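Local coordinates for protein nitrite reductase (Hyphomicrobium denitrificans, PDB 2DV6) that reduces nitrite to nitric oxide at copper centres, probably taking the electron from a cytochrome c, as a step of denitrification, at residues A[405-408]-A[409-413]; A[314-317]-A[318-322]; A[58-61]-A[62-65]. One frame throughout, in Å; residues are numbered along the deposited sequence.

Contact 1: A[405-408]-A[409-413]; sequences IDRA and GRYIL. With K (potassium ion), chain J.
Tyr411 reaches back from the start of its strand and gives its phenolic hydroxyl to the carbonyl of Arg407, four residues earlier, with Tyr411 OH to Arg407 O at 2.6 Å. This is a tyrosine corner, a feature found in Greek-key beta proteins such as cupredoxins. The carbonyl oxygen lies at the edge of the ring and in its plane, whereas the hydroxyl stands above the carbonyl plane. With CG anti to its carbonyl carbon (chi1 -59°), the ring runs back along the turn, and Ile405 CG2 comes within 4.2 Å of Tyr411 CE1. A water donates to Tyr411 OH and accepts from Arg407 N, so the hydroxyl is used both as donor and as acceptor.

Arg407 curls back to the carbonyl of the following residue, and its NE and NH2 both bind Ala408 O, each at 2.9 Å, with that oxygen in the guanidinium plane; NH1 goes on to Lys435 O. Gly409 has phi 155°, at which a CB would jam against the carbonyl of Ala408.

This buried core contrasts with the looser, hydrated side of the turn. There Asp406 OD2 binds the potassium ion at 2.4 Å, beside three waters, Glu369 OE1 and Lys404 O, while exposed Arg410 turns away toward Phe428 and Asn430.

The turn joins strand 397-404 to strand 409-415, passing from one sheet to the other. Gly228 of a second subunit lies against Tyr411, which packs within its own chain on Leu429 and Val431 of strand 427-431 and Val366 of strand 362-367.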
loop_
_atom_site.group_PDB
_atom_site.type_symbol
_atom_site.label_atom_id
_atom_site.label_comp_id
_atom_site.label_asym_id
_atom_site.label_seq_id
_atom_site.Cartn_x
_atom_site.Cartn_y
_atom_site.Cartn_z
ATOM N N ILE A 405 3.397 -22.348 -53.407
ATOM C CA ILE A 405 2.050 -22.464 -52.880
ATOM C C ILE A 405 1.217 -23.494 -53.663
ATOM O O ILE A 405 0.724 -23.200 -54.736
ATOM C CB ILE A 405 1.374 -21.088 -52.864
ATOM C CG1 ILE A 405 2.194 -20.125 -51.988
ATOM C CG2 ILE A 405 -0.066 -21.193 -52.356
ATOM C CD1 ILE A 405 1.819 -18.678 -52.197
ATOM N N ASP A 406 1.060 -24.696 -53.117
ATOM C CA ASP A 406 0.428 -25.793 -53.857
ATOM C C ASP A 406 -1.082 -25.666 -53.964
ATOM O O ASP A 406 -1.684 -26.200 -54.879
ATOM C CB ASP A 406 0.749 -27.151 -53.221
ATOM C CG ASP A 406 2.194 -27.274 -52.830
ATOM O OD1 ASP A 406 2.994 -27.894 -53.563
ATOM O OD2 ASP A 406 2.531 -26.716 -51.769
ATOM N N ARG A 407 -1.703 -24.980 -53.021
ATOM C CA ARG A 407 -3.144 -24.905 -53.011
ATOM C C ARG A 407 -3.636 -23.663 -52.313
ATOM O O ARG A 407 -2.859 -22.933 -51.696
ATOM C CB ARG A 407 -3.744 -26.171 -52.378
ATOM C CG ARG A 407 -3.364 -26.427 -50.931
ATOM C CD ARG A 407 -4.542 -27.069 -50.245
ATOM N NE ARG A 407 -5.579 -26.061 -50.053
ATOM C CZ ARG A 407 -6.855 -26.291 -49.763
ATOM N NH1 ARG A 407 -7.328 -27.531 -49.655
ATOM N NH2 ARG A 407 -7.673 -25.258 -49.615
ATOM N N ALA A 408 -4.937 -23.439 -52.422
ATOM C CA ALA A 408 -5.594 -22.244 -51.960
ATOM C C ALA A 408 -5.694 -22.178 -50.424
ATOM O O ALA A 408 -5.650 -23.191 -49.750
ATOM C CB ALA A 408 -6.987 -22.181 -52.580
ATOM N N GLY A 409 -5.866 -20.980 -49.887
ATOM C CA GLY A 409 -6.103 -20.817 -48.469
ATOM C C GLY A 409 -5.695 -19.456 -47.927
ATOM O O GLY A 409 -5.105 -18.627 -48.628
ATOM N N ARG A 410 -6.045 -19.219 -46.670
ATOM C CA ARG A 410 -5.543 -18.074 -45.990
ATOM C C ARG A 410 -4.371 -18.572 -45.158
ATOM O O ARG A 410 -4.568 -19.206 -44.136
ATOM C CB ARG A 410 -6.605 -17.504 -45.077
ATOM C CG ARG A 410 -6.051 -16.524 -44.084
ATOM C CD ARG A 410 -6.533 -15.207 -44.439
ATOM N NE ARG A 410 -7.632 -14.865 -43.581
ATOM C CZ ARG A 410 -8.645 -14.096 -43.954
ATOM N NH1 ARG A 410 -9.614 -13.819 -43.077
ATOM N NH2 ARG A 410 -8.684 -13.608 -45.188
ATOM N N TYR A 411 -3.160 -18.285 -45.613
ATOM C CA TYR A 411 -1.957 -18.618 -44.858
ATOM C C TYR A 411 -1.615 -17.497 -43.846
ATOM O O TYR A 411 -1.875 -16.314 -44.077
ATOM C CB TYR A 411 -0.816 -18.939 -45.824
ATOM C CG TYR A 411 -1.218 -20.101 -46.726
ATOM C CD1 TYR A 411 -1.827 -19.877 -47.977
ATOM C CD2 TYR A 411 -1.045 -21.421 -46.305
ATOM C CE1 TYR A 411 -2.208 -20.947 -48.794
ATOM C CE2 TYR A 411 -1.426 -22.488 -47.097
ATOM C CZ TYR A 411 -2.018 -22.242 -48.343
ATOM O OH TYR A 411 -2.405 -23.307 -49.116
ATOM N N ILE A 412 -1.051 -17.896 -42.716
ATOM C CA ILE A 412 -0.916 -16.986 -41.579
ATOM C C ILE A 412 0.531 -16.831 -41.109
ATOM O O ILE A 412 1.137 -17.785 -40.629
ATOM C CB ILE A 412 -1.864 -17.397 -40.456
ATOM C CG1 ILE A 412 -3.293 -17.669 -41.036
ATOM C CG2 ILE A 412 -1.914 -16.322 -39.331
ATOM C CD1 ILE A 412 -4.235 -18.318 -40.011
ATOM N N LEU A 413 1.075 -15.620 -41.290
ATOM C CA LEU A 413 2.413 -15.285 -40.781
ATOM C C LEU A 413 2.343 -15.073 -39.258
ATOM O O LEU A 413 1.479 -14.334 -38.757
ATOM C CB LEU A 413 2.964 -14.037 -41.453
ATOM C CG LEU A 413 3.363 -14.120 -42.938
ATOM C CD1 LEU A 413 2.143 -14.481 -43.865
ATOM C CD2 LEU A 413 4.016 -12.779 -43.376
HETATM K K K J . 4.253 -25.688 -50.454
HETATM O O HOH W 1 5.413 -26.988 -51.973
HETATM O O HOH W 2 -0.247 -24.489 -50.424
HETATM O O HOH W 3 4.032 -27.552 -48.830
HETATM O O HOH W 4 6.439 -25.538 -49.487
#

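Contact 2: A[314-317]-A[318-322]; sequences DYEK and LINEK
Residues 315-319 form a short helix, with Leu318 N bonded to Asp314 O and Ile319 N to Tyr315 O, and a Schellman motif ends it, in which Lys322 N reaches Lys317 O at 2.8 Å and Glu321 N reaches Leu318 O. Glu321, with phi of 62°, is the C-prime residue of the motif, its positive phi ending the helix. At the other end Asp314 is the N-cap: Asp314 OD1 accepts from Lys317 N at 3.0 Å, the amide coming from above the carboxylate plane.

Among the side chains, Glu316 ties the helix to its exit. Its CG is anti to the backbone N (chi1 -178°), and a bend at chi2 folds the carboxylate along the helix toward the C-terminal residues. There Glu316 OE1 is gripped twice: Lys322 NZ forms a salt bridge at 2.7 Å on the syn lone pair, and Asn320 ND2 donates from the anti side at 3.1 Å, somewhat out of the carboxylate plane. With an alanine at Glu316, the Lys322 ammonium would probably lose its charged mate and the Asn320 amide would be less restrained in its rotation.

Lys317 sends its extended chain the other way, to a salt bridge with Glu324 and the carbonyls of Thr301 and Val302. Leu318 packs inward on Tyr300, Pro358 and helix 265-270. The outer side meets a third subunit, whose Arg420 pairs with Glu321 and whose His423 bonds to Ile319 O.

One turn apart, Tyr315 and Ile319 form a CH-pi contact: Ile319 CG1 stands over one face of the tyrosine ring, 4.1 Å from its centroid, while Ile319 CG2 lies 3.5 Å from Tyr315 CE1.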
loop_
_atom_site.group_PDB
_atom_site.type_symbol
_atom_site.label_atom_id
_atom_site.label_comp_id
_atom_site.label_asym_id
_atom_site.label_seq_id
_atom_site.Cartn_x
_atom_site.Cartn_y
_atom_site.Cartn_z
ATOM N N ASP A 314 7.365 3.635 -22.715
ATOM C CA ASP A 314 7.706 3.408 -21.323
ATOM C C ASP A 314 9.159 2.889 -21.361
ATOM O O ASP A 314 9.443 1.779 -21.827
ATOM C CB ASP A 314 6.734 2.390 -20.724
ATOM C CG ASP A 314 7.003 2.079 -19.265
ATOM O OD1 ASP A 314 8.193 2.008 -18.854
ATOM O OD2 ASP A 314 6.006 1.863 -18.531
ATOM N N TYR A 315 10.069 3.725 -20.881
ATOM C CA TYR A 315 11.492 3.383 -20.842
ATOM C C TYR A 315 11.832 2.153 -19.985
ATOM O O TYR A 315 12.645 1.338 -20.395
ATOM C CB TYR A 315 12.310 4.608 -20.409
ATOM C CG TYR A 315 13.724 4.291 -20.055
ATOM C CD1 TYR A 315 14.715 4.204 -21.026
ATOM C CD2 TYR A 315 14.074 4.071 -18.718
ATOM C CE1 TYR A 315 16.054 3.894 -20.651
ATOM C CE2 TYR A 315 15.353 3.760 -18.352
ATOM C CZ TYR A 315 16.337 3.688 -19.309
ATOM O OH TYR A 315 17.601 3.376 -18.858
ATOM N N GLU A 316 11.214 2.022 -18.811
ATOM C CA GLU A 316 11.444 0.861 -17.917
ATOM C C GLU A 316 11.072 -0.441 -18.665
ATOM O O GLU A 316 11.793 -1.452 -18.605
ATOM C CB GLU A 316 10.618 1.010 -16.628
ATOM C CG GLU A 316 10.828 -0.138 -15.613
ATOM C CD GLU A 316 10.014 -1.414 -15.909
ATOM O OE1 GLU A 316 10.547 -2.506 -15.608
ATOM O OE2 GLU A 316 8.861 -1.344 -16.438
ATOM N N LYS A 317 9.963 -0.411 -19.405
ATOM C CA LYS A 317 9.546 -1.607 -20.153
ATOM C C LYS A 317 10.508 -1.880 -21.307
ATOM O O LYS A 317 10.879 -3.026 -21.529
ATOM C CB LYS A 317 8.107 -1.476 -20.671
ATOM C CG LYS A 317 7.010 -1.638 -19.597
ATOM C CD LYS A 317 5.622 -1.381 -20.272
ATOM C CE LYS A 317 4.453 -1.321 -19.231
ATOM N NZ LYS A 317 3.132 -1.402 -19.986
ATOM N N LEU A 318 10.890 -0.836 -22.050
ATOM C CA LEU A 318 11.931 -0.972 -23.089
ATOM C C LEU A 318 13.214 -1.584 -22.559
ATOM O O LEU A 318 13.688 -2.572 -23.092
ATOM C CB LEU A 318 12.294 0.384 -23.686
ATOM C CG LEU A 318 12.797 0.615 -25.105
ATOM C CD1 LEU A 318 13.732 1.875 -25.095
ATOM C CD2 LEU A 318 13.359 -0.572 -25.926
ATOM N N ILE A 319 13.821 -0.989 -21.538
ATOM C CA ILE A 319 15.138 -1.480 -21.198
ATOM C C ILE A 319 15.097 -2.803 -20.484
ATOM O O ILE A 319 16.094 -3.514 -20.491
ATOM C CB ILE A 319 15.995 -0.544 -20.354
ATOM C CG1 ILE A 319 15.242 -0.099 -19.109
ATOM C CG2 ILE A 319 16.703 0.516 -21.253
ATOM C CD1 ILE A 319 16.155 0.024 -17.957
ATOM N N ASN A 320 13.948 -3.135 -19.875
ATOM C CA ASN A 320 13.799 -4.460 -19.231
ATOM C C ASN A 320 13.078 -5.491 -20.103
ATOM O O ASN A 320 12.734 -6.564 -19.625
ATOM C CB ASN A 320 13.173 -4.325 -17.843
ATOM C CG ASN A 320 14.101 -3.580 -16.884
ATOM O OD1 ASN A 320 15.308 -3.864 -16.826
ATOM N ND2 ASN A 320 13.565 -2.635 -16.154
ATOM N N GLU A 321 12.887 -5.169 -21.388
ATOM C CA GLU A 321 12.386 -6.161 -22.354
ATOM C C GLU A 321 10.975 -6.679 -21.986
ATOM O O GLU A 321 10.743 -7.882 -21.929
ATOM C CB GLU A 321 13.416 -7.286 -22.600
ATOM C CG GLU A 321 14.778 -6.729 -23.117
ATOM C CD GLU A 321 15.855 -7.813 -23.371
ATOM O OE1 GLU A 321 15.509 -8.957 -23.754
ATOM O OE2 GLU A 321 17.062 -7.490 -23.227
ATOM N N LYS A 322 10.053 -5.732 -21.769
ATOM C CA LYS A 322 8.653 -6.033 -21.447
ATOM C C LYS A 322 7.716 -5.372 -22.475
ATOM O O LYS A 322 7.049 -4.363 -22.176
ATOM C CB LYS A 322 8.298 -5.561 -20.018
ATOM C CG LYS A 322 9.051 -6.265 -18.864
ATOM C CD LYS A 322 9.025 -5.340 -17.602
ATOM C CE LYS A 322 9.876 -5.884 -16.487
ATOM N NZ LYS A 322 9.727 -5.094 -15.207
#

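Contact 3: A[58-61]-A[62-65]; sequences VVHE and GETV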
loop_
_atom_site.group_PDB
_atom_site.type_symbol
_atom_site.label_atom_id
_atom_site.label_comp_id
_atom_site.label_asym_id
_atom_site.label_seq_id
_atom_site.Cartn_x
_atom_site.Cartn_y
_atom_site.Cartn_z
ATOM N N VAL A 58 -19.704 -6.237 -28.608
ATOM C CA VAL A 58 -20.260 -6.165 -29.949
ATOM C C VAL A 58 -19.395 -6.773 -31.032
ATOM O O VAL A 58 -18.213 -6.467 -31.188
ATOM C CB VAL A 58 -21.075 -4.840 -30.318
ATOM C CG1 VAL A 58 -21.079 -3.774 -29.217
ATOM C CG2 VAL A 58 -20.804 -4.305 -31.741
ATOM N N VAL A 59 -20.054 -7.636 -31.781
ATOM C CA VAL A 59 -19.420 -8.602 -32.629
ATOM C C VAL A 59 -20.223 -8.690 -33.945
ATOM O O VAL A 59 -21.365 -8.229 -34.016
ATOM C CB VAL A 59 -19.349 -9.921 -31.823
ATOM C CG1 VAL A 59 -19.613 -11.145 -32.650
ATOM C CG2 VAL A 59 -18.028 -9.958 -31.015
ATOM N N HIS A 60 -19.593 -9.222 -34.995
ATOM C CA HIS A 60 -20.239 -9.352 -36.298
ATOM C C HIS A 60 -20.352 -10.805 -36.700
ATOM O O HIS A 60 -19.489 -11.637 -36.364
ATOM C CB HIS A 60 -19.533 -8.517 -37.375
ATOM C CG HIS A 60 -19.706 -7.042 -37.182
ATOM N ND1 HIS A 60 -20.685 -6.316 -37.824
ATOM C CD2 HIS A 60 -19.047 -6.161 -36.388
ATOM C CE1 HIS A 60 -20.600 -5.045 -37.465
ATOM N NE2 HIS A 60 -19.628 -4.929 -36.576
ATOM N N GLU A 61 -21.459 -11.106 -37.376
ATOM C CA GLU A 61 -21.752 -12.435 -37.856
ATOM C C GLU A 61 -20.539 -13.093 -38.526
ATOM O O GLU A 61 -19.914 -12.504 -39.387
ATOM C CB GLU A 61 -22.907 -12.358 -38.855
ATOM C CG GLU A 61 -23.377 -13.755 -39.298
ATOM C CD GLU A 61 -24.562 -13.733 -40.269
ATOM O OE1 GLU A 61 -25.044 -12.631 -40.649
ATOM O OE2 GLU A 61 -25.007 -14.844 -40.639
ATOM N N GLY A 62 -20.229 -14.317 -38.122
ATOM C CA GLY A 62 -19.091 -15.066 -38.672
ATOM C C GLY A 62 -17.735 -14.842 -37.986
ATOM O O GLY A 62 -16.776 -15.560 -38.286
ATOM N N GLU A 63 -17.641 -13.843 -37.095
ATOM C CA GLU A 63 -16.398 -13.618 -36.329
ATOM C C GLU A 63 -16.147 -14.732 -35.303
ATOM O O GLU A 63 -17.070 -15.292 -34.723
ATOM C CB GLU A 63 -16.391 -12.238 -35.645
ATOM C CG GLU A 63 -16.231 -11.048 -36.621
ATOM C CD GLU A 63 -16.207 -9.711 -35.926
ATOM O OE1 GLU A 63 -16.770 -9.631 -34.814
ATOM O OE2 GLU A 63 -15.635 -8.722 -36.469
ATOM N N THR A 64 -14.874 -15.068 -35.121
ATOM C CA THR A 64 -14.462 -15.909 -34.013
ATOM C C THR A 64 -14.263 -14.976 -32.814
ATOM O O THR A 64 -13.508 -14.007 -32.901
ATOM C CB THR A 64 -13.172 -16.649 -34.330
ATOM O OG1 THR A 64 -13.408 -17.524 -35.429
ATOM C CG2 THR A 64 -12.744 -17.480 -33.141
ATOM N N VAL A 65 -14.980 -15.253 -31.724
ATOM C CA VAL A 65 -15.018 -14.350 -30.586
ATOM C C VAL A 65 -14.247 -15.055 -29.508
ATOM O O VAL A 65 -14.558 -16.207 -29.173
ATOM C CB VAL A 65 -16.481 -14.097 -30.116
ATOM C CG1 VAL A 65 -16.536 -13.308 -28.787
ATOM C CG2 VAL A 65 -17.305 -13.372 -31.254
#
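The carboxylate of Glu63 is met from above its plane by the backbone amide of His60, with His60 N to Glu63 OE1 at 2.9 Å and a nearly straight N-H...O angle of 163°. The side chains approach through carbon, His60 CB lying 3.8 Å from Glu63 CD. The imidazole of His60 is fixed from beyond the turn, where ND1 bonds Pro132 O. Glu63 OE1 also carries a salt bridge to Arg135, whose positive charge probably favours an ionised carboxylate at this partly buried place.

The route of Glu63 explains this grip: CG is anti to the carbonyl carbon (chi1 -71°) and the chain then runs extended, back past the His60 carbonyl to the amide of the same residue. Main chain and side chain thus both tie Glu63 to His60, since Glu63 N donates to His60 O at 3.0 Å.

That backbone bond closes a type II beta turn from His60 to Glu63. It links strand 57-60 of one sheet to strand 64-70 of the other in the N-terminal cupredoxin domain. Gly62, at the third position with phi 88°, has backbone angles that would jam a side chain against the Glu61 carbonyl.

Beyond the turn, on the two strands it joins, Val59 and Val65 reach toward each other tip to tip. Val65 CG2 touches both methyls of Val59, CG1 and CG2, at 3.5 Å each, a tight fit, and Val27 of strand 27-36 packs against both valines.

How the contacts relate
The three contacts follow one another along the chain in the order 3, 2, 1, and none touches another. Contacts 1 and 3 lie closest, with nearest atoms about 9 Å apart and centres 23 Å apart; contact 2 is 36 Å from contact 1 and 34 Å from contact 3 between centres, and it sits across the centre of the chain from contact 1. Contact 2 comes within about 9 Å of the copper ligand His268, measured between the side chains of Leu318 and His268. Contact 1 contains Asp406, a potassium ligand, and its Tyr411 side chain is about 12 Å from a bound copper, whereas contact 3 lies away from the metal sites. All three meet neighbouring subunits, contact 3 through Thr64 alone.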